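Local coordinates for uncharacterized conserved protein of COG5135 (Nostoc punctiforme, PDB 2I51) that binds flavin mononucleotide and is related to pyridoxamine 5'-phosphate oxidase, though the reaction it catalyses, if any, is not established, at residues A[83-97]-A[157-171]. Sequence-based numbering, arbitrary orientation. Where two conformers were deposited one is given.
With FMN (flavin mononucleotide), chain P; EDO (1,2-ethanediol), chain L; EDO (1,2-ethanediol), chain D.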
ATOM      1  N   ASN A  83      -4.940   9.893 -12.288  1.00 17.55           N
ATOM      2  CA  ASN A  83      -5.547  10.834 -13.225  1.00 18.88           C
ATOM      3  C   ASN A  83      -7.000  11.134 -12.855  1.00 20.34           C
ATOM      4  O   ASN A  83      -7.531  12.177 -13.136  1.00 24.37           O
ATOM      5  CB  ASN A  83      -5.587  10.241 -14.627  1.00 22.73           C
ATOM      6  CG  ASN A  83      -4.499  10.715 -15.509  1.00 34.66           C
ATOM      7  OD1 ASN A  83      -3.662  11.519 -15.117  1.00 33.61           O
ATOM      8  ND2 ASN A  83      -4.503  10.204 -16.747  1.00 40.02           N
ATOM      9  N   THR A  84      -7.674  10.158 -12.269  1.00 15.49           N
ATOM     10  CA  THR A  84      -9.054  10.310 -11.879  1.00 14.81           C
ATOM     11  C   THR A  84      -9.268  10.484 -10.383  1.00 15.63           C
ATOM     12  O   THR A  84     -10.398  10.713  -9.969  1.00 16.19           O
ATOM     13  CB  THR A  84      -9.868   9.110 -12.369  1.00 14.71           C
ATOM     14  OG1 THR A  84      -9.246   7.912 -11.931  1.00 15.82           O
ATOM     15  CG2 THR A  84      -9.941   9.105 -13.934  1.00 16.20           C
ATOM     16  N   ARG A  85      -8.191  10.431  -9.592  1.00 15.26           N
ATOM     17  CA  ARG A  85      -8.273  10.703  -8.136  1.00 16.34           C
ATOM     18  C   ARG A  85      -9.296   9.773  -7.457  1.00 15.26           C
ATOM     19  O   ARG A  85     -10.174  10.202  -6.709  1.00 15.99           O
ATOM     20  CB  ARG A  85      -8.563  12.180  -7.865  1.00 15.44           C
ATOM     21  CG  ARG A  85      -7.526  13.115  -8.461  1.00 19.29           C
ATOM     22  CD  ARG A  85      -7.809  14.601  -8.082  1.00 23.33           C
ATOM     23  NE  ARG A  85      -7.708  14.832  -6.645  1.00 30.92           N
ATOM     24  CZ  ARG A  85      -8.591  15.468  -5.871  1.00 36.91           C
ATOM     25  NH1 ARG A  85      -9.719  16.046  -6.333  1.00 38.43           N
ATOM     26  NH2 ARG A  85      -8.325  15.547  -4.583  1.00 39.72           N
ATOM     27  N   GLU A  86      -9.162   8.468  -7.731  1.00 13.77           N
ATOM     28  CA  GLU A  86     -10.018   7.460  -7.114  1.00 13.56           C
ATOM     29  C   GLU A  86      -9.219   6.320  -6.530  1.00 13.59           C
ATOM     30  O   GLU A  86      -8.122   6.026  -7.024  1.00 14.83           O
ATOM     31  CB  GLU A  86     -11.064   6.967  -8.103  1.00 16.89           C
ATOM     32  CG  GLU A  86     -10.537   6.234  -9.237  1.00 17.60           C
ATOM     33  CD  GLU A  86     -11.607   6.009 -10.332  1.00 20.02           C
ATOM     34  OE1 GLU A  86     -12.680   5.446 -10.033  1.00 18.92           O
ATOM     35  OE2 GLU A  86     -11.317   6.344 -11.499  1.00 17.97           O
ATOM     36  N   GLN A  87      -9.740   5.696  -5.484  1.00 12.96           N
ATOM     37  CA  GLN A  87      -9.077   4.641  -4.805  1.00 13.88           C
ATOM     38  C   GLN A  87     -10.008   3.443  -4.705  1.00 13.86           C
ATOM     39  O   GLN A  87     -11.199   3.619  -4.442  1.00 14.12           O
ATOM     40  CB  GLN A  87      -8.716   5.098  -3.400  1.00 15.16           C
ATOM     41  CG  GLN A  87      -8.174   4.033  -2.440  1.00 16.56           C
ATOM     42  CD  GLN A  87      -7.829   4.607  -1.097  1.00 16.35           C
ATOM     43  OE1 GLN A  87      -6.646   4.841  -0.825  1.00 17.86           O
ATOM     44  NE2 GLN A  87      -8.819   4.836  -0.274  1.00 17.37           N
ATOM     45  N   PHE A  88      -9.472   2.246  -4.953  1.00 12.94           N
ATOM     46  CA  PHE A  88     -10.157   0.999  -4.663  1.00 12.47           C
ATOM     47  C   PHE A  88      -9.373   0.241  -3.598  1.00 14.39           C
ATOM     48  O   PHE A  88      -8.167  -0.007  -3.741  1.00 15.57           O
ATOM     49  CB  PHE A  88     -10.303   0.112  -5.886  1.00 13.57           C
ATOM     50  CG  PHE A  88     -11.104   0.686  -6.988  1.00 13.74           C
ATOM     51  CD1 PHE A  88     -10.598   1.658  -7.821  1.00 17.15           C
ATOM     52  CD2 PHE A  88     -12.417   0.237  -7.184  1.00 15.08           C
ATOM     53  CE1 PHE A  88     -11.368   2.184  -8.888  1.00 15.78           C
ATOM     54  CE2 PHE A  88     -13.175   0.751  -8.255  1.00 13.49           C
ATOM     55  CZ  PHE A  88     -12.630   1.707  -9.110  1.00 14.14           C
ATOM     56  N   ARG A  89     -10.056  -0.139  -2.551  1.00 12.45           N
ATOM     57  CA  ARG A  89      -9.507  -1.045  -1.544  1.00 13.14           C
ATOM     58  C   ARG A  89     -10.242  -2.350  -1.714  1.00 14.33           C
ATOM     59  O   ARG A  89     -11.467  -2.334  -1.823  1.00 14.11           O
ATOM     60  CB  ARG A  89      -9.698  -0.491  -0.131  1.00 14.33           C
ATOM     61  CG  ARG A  89      -8.897   0.743   0.106  1.00 15.38           C
ATOM     62  CD  ARG A  89      -9.319   1.446   1.400  1.00 16.99           C
ATOM     63  NE  ARG A  89      -9.081   0.576   2.562  1.00 17.17           N
ATOM     64  CZ  ARG A  89      -9.355   0.897   3.827  1.00 18.73           C
ATOM     65  NH1 ARG A  89      -9.982   1.996   4.043  1.00 20.09           N
ATOM     66  NH2 ARG A  89      -9.056   0.055   4.827  1.00 20.21           N
HETATM   67  N   MSE A  90      -9.544  -3.450  -1.836  1.00 14.06           N
HETATM   68  CA  MSE A  90     -10.177  -4.731  -2.095  0.50 15.31           C
HETATM   69  C   MSE A  90      -9.569  -5.780  -1.199  1.00 15.48           C
HETATM   70  O   MSE A  90      -8.361  -5.992  -1.199  1.00 15.83           O
HETATM   71  CB  MSE A  90     -10.030  -5.164  -3.546  0.50 17.22           C
HETATM   72  CG  MSE A  90     -10.604  -4.209  -4.547  0.50 15.40           C
HETATM   73 SE   MSE A  90     -10.565  -5.116  -6.239  0.38 22.72          SE
HETATM   74  CE  MSE A  90     -10.969  -3.626  -7.419  0.50 20.50           C
ATOM     75  N   ALA A  91     -10.427  -6.436  -0.435  1.00 15.19           N
ATOM     76  CA  ALA A  91      -9.988  -7.405   0.553  1.00 15.22           C
ATOM     77  C   ALA A  91     -10.549  -8.760   0.212  1.00 17.30           C
ATOM     78  O   ALA A  91     -11.691  -8.861  -0.190  1.00 15.73           O
ATOM     79  CB  ALA A  91     -10.470  -7.019   1.893  1.00 15.31           C
ATOM     80  N   GLY A  92      -9.743  -9.802   0.368  1.00 16.08           N
ATOM     81  CA  GLY A  92     -10.223 -11.150   0.140  1.00 16.35           C
ATOM     82  C   GLY A  92      -9.096 -12.150   0.191  1.00 16.44           C
ATOM     83  O   GLY A  92      -7.995 -11.852   0.645  1.00 17.00           O
ATOM     84  N   ASP A  93      -9.430 -13.374  -0.195  1.00 19.78           N
ATOM     85  CA  ASP A  93      -8.471 -14.455  -0.056  0.50 18.47           C
ATOM     86  C   ASP A  93      -7.571 -14.568  -1.268  1.00 17.35           C
ATOM     87  O   ASP A  93      -7.965 -14.354  -2.407  1.00 18.00           O
ATOM     88  CB  ASP A  93      -9.146 -15.787   0.190  0.50 21.83           C
ATOM     89  CG  ASP A  93      -9.564 -15.961   1.627  0.50 28.64           C
ATOM     90  OD1 ASP A  93      -8.726 -15.828   2.563  0.50 29.86           O
ATOM     91  OD2 ASP A  93     -10.744 -16.231   1.796  0.50 22.73           O
ATOM     92  N   LEU A  94      -6.314 -14.835  -0.963  1.00 20.15           N
ATOM     93  CA  LEU A  94      -5.304 -15.108  -1.939  1.00 17.10           C
ATOM     94  C   LEU A  94      -5.185 -16.584  -2.237  1.00 18.98           C
ATOM     95  O   LEU A  94      -5.302 -17.408  -1.377  1.00 18.52           O
ATOM     96  CB  LEU A  94      -3.938 -14.610  -1.471  1.00 17.98           C
ATOM     97  CG  LEU A  94      -3.825 -13.077  -1.322  1.00 20.63           C
ATOM     98  CD1 LEU A  94      -2.521 -12.671  -0.575  1.00 23.48           C
ATOM     99  CD2 LEU A  94      -3.942 -12.365  -2.658  1.00 24.18           C
ATOM    100  N   THR A  95      -4.857 -16.900  -3.475  1.00 16.07           N
ATOM    101  CA  THR A  95      -4.437 -18.239  -3.882  1.00 15.92           C
ATOM    102  C   THR A  95      -3.042 -18.124  -4.512  1.00 15.71           C
ATOM    103  O   THR A  95      -2.868 -17.345  -5.433  1.00 16.39           O
ATOM    104  CB  THR A  95      -5.406 -18.825  -4.918  1.00 16.42           C
ATOM    105  OG1 THR A  95      -6.760 -18.821  -4.437  1.00 20.36           O
ATOM    106  CG2 THR A  95      -5.047 -20.280  -5.262  1.00 20.42           C
ATOM    107  N   LEU A  96      -2.078 -18.872  -4.024  1.00 15.54           N
ATOM    108  CA  LEU A  96      -0.724 -18.847  -4.523  1.00 16.65           C
ATOM    109  C   LEU A  96      -0.497 -20.165  -5.255  1.00 16.67           C
ATOM    110  O   LEU A  96      -0.575 -21.239  -4.656  1.00 17.54           O
ATOM    111  CB  LEU A  96       0.260 -18.711  -3.361  1.00 17.29           C
ATOM    112  CG  LEU A  96       1.726 -18.438  -3.685  1.00 23.27           C
ATOM    113  CD1 LEU A  96       1.984 -17.091  -4.375  1.00 23.84           C
ATOM    114  CD2 LEU A  96       2.567 -18.533  -2.400  1.00 26.05           C
ATOM    115  N   ILE A  97      -0.320 -20.055  -6.559  1.00 16.03           N
ATOM    116  CA  ILE A  97      -0.135 -21.217  -7.430  1.00 15.36           C
ATOM    117  C   ILE A  97       1.333 -21.244  -7.846  1.00 14.59           C
ATOM    118  O   ILE A  97       1.801 -20.422  -8.650  1.00 15.41           O
ATOM    119  CB  ILE A  97      -1.075 -21.160  -8.667  1.00 15.82           C
ATOM    120  CG1 ILE A  97      -2.522 -20.931  -8.257  1.00 20.07           C
ATOM    121  CG2 ILE A  97      -1.021 -22.460  -9.505  1.00 15.53           C
ATOM    122  CD1 ILE A  97      -2.920 -19.541  -8.317  1.00 27.68           C
ATOM    123  N   LEU A 157       1.857 -17.733  -9.790  1.00 13.91           N
ATOM    124  CA  LEU A 157       0.667 -16.925 -10.105  1.00 16.23           C
ATOM    125  C   LEU A 157      -0.051 -16.702  -8.754  1.00 15.15           C
ATOM    126  O   LEU A 157      -0.289 -17.600  -7.980  1.00 17.84           O
ATOM    127  CB  LEU A 157      -0.276 -17.655 -11.068  1.00 14.66           C
ATOM    128  CG  LEU A 157      -1.649 -16.990 -11.298  1.00 15.39           C
ATOM    129  CD1 LEU A 157      -1.554 -15.595 -11.904  1.00 16.45           C
ATOM    130  CD2 LEU A 157      -2.501 -17.911 -12.216  1.00 17.48           C
ATOM    131  N   LEU A 158      -0.337 -15.458  -8.474  1.00 14.78           N
ATOM    132  CA  LEU A 158      -1.055 -15.055  -7.248  1.00 15.97           C
ATOM    133  C   LEU A 158      -2.405 -14.494  -7.666  1.00 15.59           C
ATOM    134  O   LEU A 158      -2.465 -13.566  -8.503  1.00 16.73           O
ATOM    135  CB  LEU A 158      -0.198 -14.066  -6.486  1.00 16.46           C
ATOM    136  CG  LEU A 158      -0.767 -13.475  -5.230  1.00 19.40           C
ATOM    137  CD1 LEU A 158      -1.062 -14.593  -4.215  1.00 19.90           C
ATOM    138  CD2 LEU A 158       0.269 -12.441  -4.672  1.00 21.38           C
ATOM    139  N   LEU A 159      -3.482 -15.065  -7.143  1.00 14.79           N
ATOM    140  CA  LEU A 159      -4.850 -14.575  -7.392  1.00 15.96           C
ATOM    141  C   LEU A 159      -5.416 -13.957  -6.134  1.00 16.26           C
ATOM    142  O   LEU A 159      -5.276 -14.552  -5.056  1.00 16.87           O
ATOM    143  CB  LEU A 159      -5.729 -15.717  -7.793  1.00 16.32           C
ATOM    144  CG  LEU A 159      -5.311 -16.453  -9.049  1.00 14.97           C
ATOM    145  CD1 LEU A 159      -6.246 -17.710  -9.223  1.00 18.88           C
ATOM    146  CD2 LEU A 159      -5.287 -15.596 -10.328  1.00 16.51           C
ATOM    147  N   LEU A 160      -6.124 -12.844  -6.280  1.00 15.27           N
ATOM    148  CA  LEU A 160      -6.952 -12.270  -5.237  1.00 15.45           C
ATOM    149  C   LEU A 160      -8.414 -12.343  -5.647  1.00 14.93           C
ATOM    150  O   LEU A 160      -8.789 -11.899  -6.741  1.00 16.61           O
ATOM    151  CB  LEU A 160      -6.551 -10.814  -4.993  1.00 14.98           C
ATOM    152  CG  LEU A 160      -7.475 -10.117  -3.981  1.00 19.52           C
ATOM    153  CD1 LEU A 160      -7.212 -10.624  -2.627  1.00 20.26           C
ATOM    154  CD2 LEU A 160      -7.191  -8.580  -4.067  1.00 24.12           C
ATOM    155  N   ASP A 161      -9.229 -12.910  -4.760  1.00 16.21           N
ATOM    156  CA  ASP A 161     -10.691 -12.988  -4.943  1.00 16.54           C
ATOM    157  C   ASP A 161     -11.374 -12.025  -3.983  1.00 16.70           C
ATOM    158  O   ASP A 161     -11.546 -12.373  -2.806  1.00 17.12           O
ATOM    159  CB  ASP A 161     -11.211 -14.394  -4.674  1.00 18.32           C
ATOM    160  CG  ASP A 161     -12.693 -14.560  -5.103  1.00 20.93           C
ATOM    161  OD1 ASP A 161     -13.163 -13.854  -6.045  1.00 30.29           O
ATOM    162  OD2 ASP A 161     -13.318 -15.492  -4.571  1.00 35.80           O
ATOM    163  N   PRO A 162     -11.717 -10.812  -4.461  1.00 17.31           N
ATOM    164  CA  PRO A 162     -12.299  -9.864  -3.515  1.00 14.70           C
ATOM    165  C   PRO A 162     -13.645 -10.283  -2.936  1.00 16.11           C
ATOM    166  O   PRO A 162     -14.507 -10.759  -3.662  1.00 16.75           O
ATOM    167  CB  PRO A 162     -12.477  -8.600  -4.353  1.00 16.27           C
ATOM    168  CG  PRO A 162     -11.503  -8.724  -5.473  1.00 17.84           C
ATOM    169  CD  PRO A 162     -11.561 -10.195  -5.797  1.00 18.23           C
ATOM    170  N   VAL A 163     -13.768 -10.112  -1.629  1.00 14.35           N
ATOM    171  CA  VAL A 163     -15.094 -10.214  -1.044  0.50 13.51           C
ATOM    172  C   VAL A 163     -15.603  -8.904  -0.472  1.00 15.71           C
ATOM    173  O   VAL A 163     -16.781  -8.795  -0.174  1.00 15.45           O
ATOM    174  CB  VAL A 163     -15.193 -11.347  -0.009  0.50 12.94           C
ATOM    175  CG1 VAL A 163     -14.804 -12.659  -0.628  0.50 17.08           C
ATOM    176  CG2 VAL A 163     -14.352 -11.040   1.215  0.50 20.10           C
ATOM    177  N   GLN A 164     -14.754  -7.884  -0.396  1.00 14.36           N
ATOM    178  CA  GLN A 164     -15.187  -6.572   0.008  1.00 13.93           C
ATOM    179  C   GLN A 164     -14.400  -5.562  -0.796  1.00 13.91           C
ATOM    180  O   GLN A 164     -13.175  -5.703  -0.932  1.00 15.23           O
ATOM    181  CB  GLN A 164     -14.983  -6.305   1.505  1.00 17.34           C
ATOM    182  CG  GLN A 164     -15.637  -5.006   1.987  1.00 19.55           C
ATOM    183  CD  GLN A 164     -15.911  -4.932   3.473  1.00 26.51           C
ATOM    184  OE1 GLN A 164     -15.455  -4.011   4.147  1.00 31.74           O
ATOM    185  NE2 GLN A 164     -16.691  -5.869   3.979  1.00 26.41           N
ATOM    186  N   VAL A 165     -15.090  -4.552  -1.339  1.00 13.60           N
ATOM    187  CA  VAL A 165     -14.463  -3.507  -2.127  1.00 13.57           C
ATOM    188  C   VAL A 165     -14.981  -2.151  -1.634  1.00 14.74           C
ATOM    189  O   VAL A 165     -16.196  -1.971  -1.499  1.00 16.10           O
ATOM    190  CB  VAL A 165     -14.748  -3.694  -3.617  1.00 13.83           C
ATOM    191  CG1 VAL A 165     -14.198  -2.507  -4.457  1.00 14.89           C
ATOM    192  CG2 VAL A 165     -14.165  -5.026  -4.088  1.00 15.28           C
ATOM    193  N   ASP A 166     -14.091  -1.207  -1.372  1.00 14.37           N
ATOM    194  CA  ASP A 166     -14.414   0.190  -0.947  1.00 14.19           C
ATOM    195  C   ASP A 166     -13.872   1.076  -2.053  1.00 15.63           C
ATOM    196  O   ASP A 166     -12.651   1.083  -2.306  1.00 17.22           O
ATOM    197  CB  ASP A 166     -13.692   0.404   0.386  1.00 15.31           C
ATOM    198  CG  ASP A 166     -13.928   1.733   1.066  1.00 25.14           C
ATOM    199  OD1 ASP A 166     -14.468   2.656   0.489  1.00 29.15           O
ATOM    200  OD2 ASP A 166     -13.439   1.835   2.226  1.00 31.78           O
ATOM    201  N   HIS A 167     -14.743   1.771  -2.757  1.00 12.87           N
ATOM    202  CA  HIS A 167     -14.377   2.677  -3.842  1.00 12.64           C
ATOM    203  C   HIS A 167     -14.616   4.119  -3.444  1.00 12.80           C
ATOM    204  O   HIS A 167     -15.757   4.497  -3.179  1.00 13.49           O
ATOM    205  CB  HIS A 167     -15.213   2.338  -5.060  1.00 14.06           C
ATOM    206  CG  HIS A 167     -14.916   3.173  -6.261  1.00 15.32           C
ATOM    207  ND1 HIS A 167     -15.875   3.429  -7.227  1.00 16.71           N
ATOM    208  CD2 HIS A 167     -13.774   3.773  -6.680  1.00 14.81           C
ATOM    209  CE1 HIS A 167     -15.335   4.169  -8.181  1.00 18.85           C
ATOM    210  NE2 HIS A 167     -14.059   4.392  -7.876  1.00 16.39           N
ATOM    211  N   LEU A 168     -13.562   4.917  -3.416  1.00 13.52           N
ATOM    212  CA  LEU A 168     -13.592   6.307  -3.014  1.00 12.68           C
ATOM    213  C   LEU A 168     -13.234   7.146  -4.237  1.00 13.50           C
ATOM    214  O   LEU A 168     -12.182   6.946  -4.847  1.00 14.22           O
ATOM    215  CB  LEU A 168     -12.574   6.549  -1.909  1.00 13.78           C
ATOM    216  CG  LEU A 168     -12.407   7.993  -1.443  1.00 15.55           C
ATOM    217  CD1 LEU A 168     -13.681   8.503  -0.773  1.00 15.91           C
ATOM    218  CD2 LEU A 168     -11.227   8.087  -0.482  1.00 16.23           C
ATOM    219  N   GLU A 169     -14.134   8.060  -4.593  1.00 14.54           N
ATOM    220  CA  GLU A 169     -13.945   9.037  -5.667  1.00 13.99           C
ATOM    221  C   GLU A 169     -13.722  10.399  -5.029  1.00 15.94           C
ATOM    222  O   GLU A 169     -14.635  10.946  -4.412  1.00 15.92           O
ATOM    223  CB  GLU A 169     -15.185   9.073  -6.558  1.00 16.35           C
ATOM    224  CG  GLU A 169     -15.323   7.846  -7.395  1.00 18.69           C
ATOM    225  CD  GLU A 169     -16.540   7.852  -8.284  1.00 28.39           C
ATOM    226  OE1 GLU A 169     -17.515   8.559  -7.966  1.00 32.52           O
ATOM    227  OE2 GLU A 169     -16.501   7.131  -9.302  1.00 29.97           O
ATOM    228  N   LEU A 170     -12.528  10.965  -5.183  1.00 15.43           N
ATOM    229  CA  LEU A 170     -12.282  12.277  -4.619  1.00 15.89           C
ATOM    230  C   LEU A 170     -12.927  13.367  -5.445  1.00 18.49           C
ATOM    231  O   LEU A 170     -13.101  14.479  -4.921  1.00 18.52           O
ATOM    232  CB  LEU A 170     -10.796  12.532  -4.472  1.00 15.73           C
ATOM    233  CG  LEU A 170     -10.067  11.558  -3.552  1.00 16.49           C
ATOM    234  CD1 LEU A 170      -8.562  11.908  -3.519  1.00 20.87           C
ATOM    235  CD2 LEU A 170     -10.649  11.540  -2.146  1.00 18.62           C
ATOM    236  N   ARG A 171     -13.239  13.112  -6.707  1.00 18.37           N
ATOM    237  CA  ARG A 171     -13.931  14.087  -7.561  0.50 22.54           C
ATOM    238  C   ARG A 171     -15.426  13.831  -7.491  1.00 23.25           C
ATOM    239  O   ARG A 171     -16.008  13.333  -8.451  1.00 27.36           O
ATOM    240  CB  ARG A 171     -13.497  13.962  -9.028  0.50 23.72           C
ATOM    241  CG  ARG A 171     -12.074  14.381  -9.321  0.50 29.68           C
ATOM    242  CD  ARG A 171     -11.322  13.348 -10.165  0.50 34.16           C
ATOM    243  NE  ARG A 171     -11.513  13.403 -11.619  0.50 30.32           N
ATOM    244  CZ  ARG A 171     -11.964  12.415 -12.393  0.50 28.03           C
ATOM    245  NH1 ARG A 171     -12.325  11.245 -11.886  0.50 37.00           N
ATOM    246  NH2 ARG A 171     -12.061  12.596 -13.707  0.50 32.21           N
TER
HETATM  247  N1  FMN P 300      -7.471   9.461   4.931  1.00 12.91           N
HETATM  248  C2  FMN P 300      -6.875   9.987   6.067  1.00 14.22           C
HETATM  249  O2  FMN P 300      -7.264   9.661   7.195  1.00 15.24           O
HETATM  250  N3  FMN P 300      -5.813  10.832   5.950  1.00 12.29           N
HETATM  251  C4  FMN P 300      -5.301  11.285   4.758  1.00 13.50           C
HETATM  252  O4  FMN P 300      -4.264  11.953   4.691  1.00 13.02           O
HETATM  253  C4A FMN P 300      -5.894  10.775   3.606  1.00 11.58           C
HETATM  254  N5  FMN P 300      -5.428  11.193   2.360  1.00 12.30           N
HETATM  255  C5A FMN P 300      -5.918  10.526   1.236  1.00 12.15           C
HETATM  256  C6  FMN P 300      -5.383  10.816  -0.009  1.00 11.50           C
HETATM  257  C7  FMN P 300      -5.858  10.195  -1.173  1.00 11.70           C
HETATM  258  C7M FMN P 300      -5.156  10.436  -2.498  1.00 12.66           C
HETATM  259  C8  FMN P 300      -6.886   9.271  -1.075  1.00 10.80           C
HETATM  260  C8M FMN P 300      -7.264   8.402  -2.282  1.00 13.00           C
HETATM  261  C9  FMN P 300      -7.446   9.003   0.155  1.00 10.03           C
HETATM  262  C9A FMN P 300      -6.981   9.620   1.335  1.00 10.75           C
HETATM  263  N10 FMN P 300      -7.564   9.359   2.586  1.00 11.38           N
HETATM  264  C10 FMN P 300      -6.966   9.867   3.739  1.00 11.74           C
HETATM  265  C1' FMN P 300      -8.763   8.486   2.759  1.00 11.67           C
HETATM  266  C2' FMN P 300      -8.301   7.095   3.134  1.00 11.54           C
HETATM  267  O2' FMN P 300      -7.661   6.422   2.012  1.00 10.71           O
HETATM  268  C3' FMN P 300      -9.459   6.246   3.689  1.00 11.56           C
HETATM  269  O3' FMN P 300     -10.548   6.227   2.748  1.00 14.09           O
HETATM  270  C4' FMN P 300      -9.955   6.880   4.976  1.00 13.05           C
HETATM  271  O4' FMN P 300      -8.911   7.365   5.821  1.00 13.91           O
HETATM  272  C5' FMN P 300     -10.691   5.798   5.736  1.00 13.35           C
HETATM  273  O5' FMN P 300      -9.822   4.746   6.069  1.00 14.07           O
HETATM  274  P   FMN P 300     -10.095   3.713   7.242  1.00 14.22           P
HETATM  275  O1P FMN P 300      -9.867   4.422   8.552  1.00 15.88           O
HETATM  276  O2P FMN P 300     -11.572   3.374   7.052  1.00 18.18           O
HETATM  277  O3P FMN P 300      -9.192   2.556   7.036  1.00 16.09           O
HETATM  278  C1  EDO L 309      -2.833 -19.728  -0.588  1.00 37.33           C
HETATM  279  O1  EDO L 309      -3.953 -20.207   0.166  1.00 52.06           O
HETATM  280  C2  EDO L 309      -2.566 -20.734  -1.690  1.00 17.02           C
HETATM  281  O2  EDO L 309      -3.606 -20.849  -2.622  1.00 38.90           O
HETATM  282  C1  EDO D 301      -8.506  12.716 -16.297  1.00 51.92           C
HETATM  283  O1  EDO D 301      -9.707  12.648 -15.522  1.00 50.95           O
HETATM  284  C2  EDO D 301      -8.590  11.771 -17.482  1.00 51.04           C
HETATM  285  O2  EDO D 301      -9.956  11.428 -17.684  1.00 41.27           O
HETATM  286  O   HOH W   1     -12.718  10.703  -8.283  1.00 16.48           O
HETATM  287  O   HOH W   2     -14.486   7.760 -10.906  1.00 32.08           O
HETATM  288  O   HOH W   3     -11.280   3.333  -1.028  1.00 18.01           O
HETATM  289  O   HOH W   4     -11.353   3.796   2.127  1.00 22.09           O
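L157 pairs with I97 through two backbone hydrogen bonds, opening an antiparallel ladder along 86-97 that is interrupted at the bulge opposite A91. I97 CD1 touches L157 CG and L159 CD1, while on the other sheet face L94 CD2 lies 3.7 Å from L160 CD1. At V163 and Q164 a classic beta bulge turns the strand: both amides donate to A91 O, so one carbonyl takes two bonds. Beyond it V165 CG2 packs alongside CG of selenomethionine M90 (3.7 Å, in one of its two conformers). D166 faces R89 with NH1 to OD2 at 3.9 Å, a long salt bridge of charge alone; a water links NH1, OD2 and FMN O3', and R177 and E76 pair with D166 and R89 respectively. H167, its CG anti to the backbone N (chi1 -179°), lays its ring in an offset stack on F88, centroids 4.0 Å apart and planes at 10°. In its ring plane, NE2 donates to the anti lone pair of E86 OE1 (2.8 Å), and T84 OG1 and R17 hold the other oxygen. With an alanine here, E86 OE1 would probably lose its N-H donor and the F88 ring its stacking partner. L168 CD2 and L170 CD1 approach the flavin; L170 N donates to R85 O (2.9 Å), and its CB lies over the R85 guanidinium. The ladder thus separates two chemistries: E86, F88 and M90 pack against helix 8-17, with H167 on the same face, whereas Q87 NE2 binds FMN O2' (3.0 Å) and R89 NH1 its phosphate, in a pocket completed by the second subunit, whose T42 bonds Q87 OE1 and FMN.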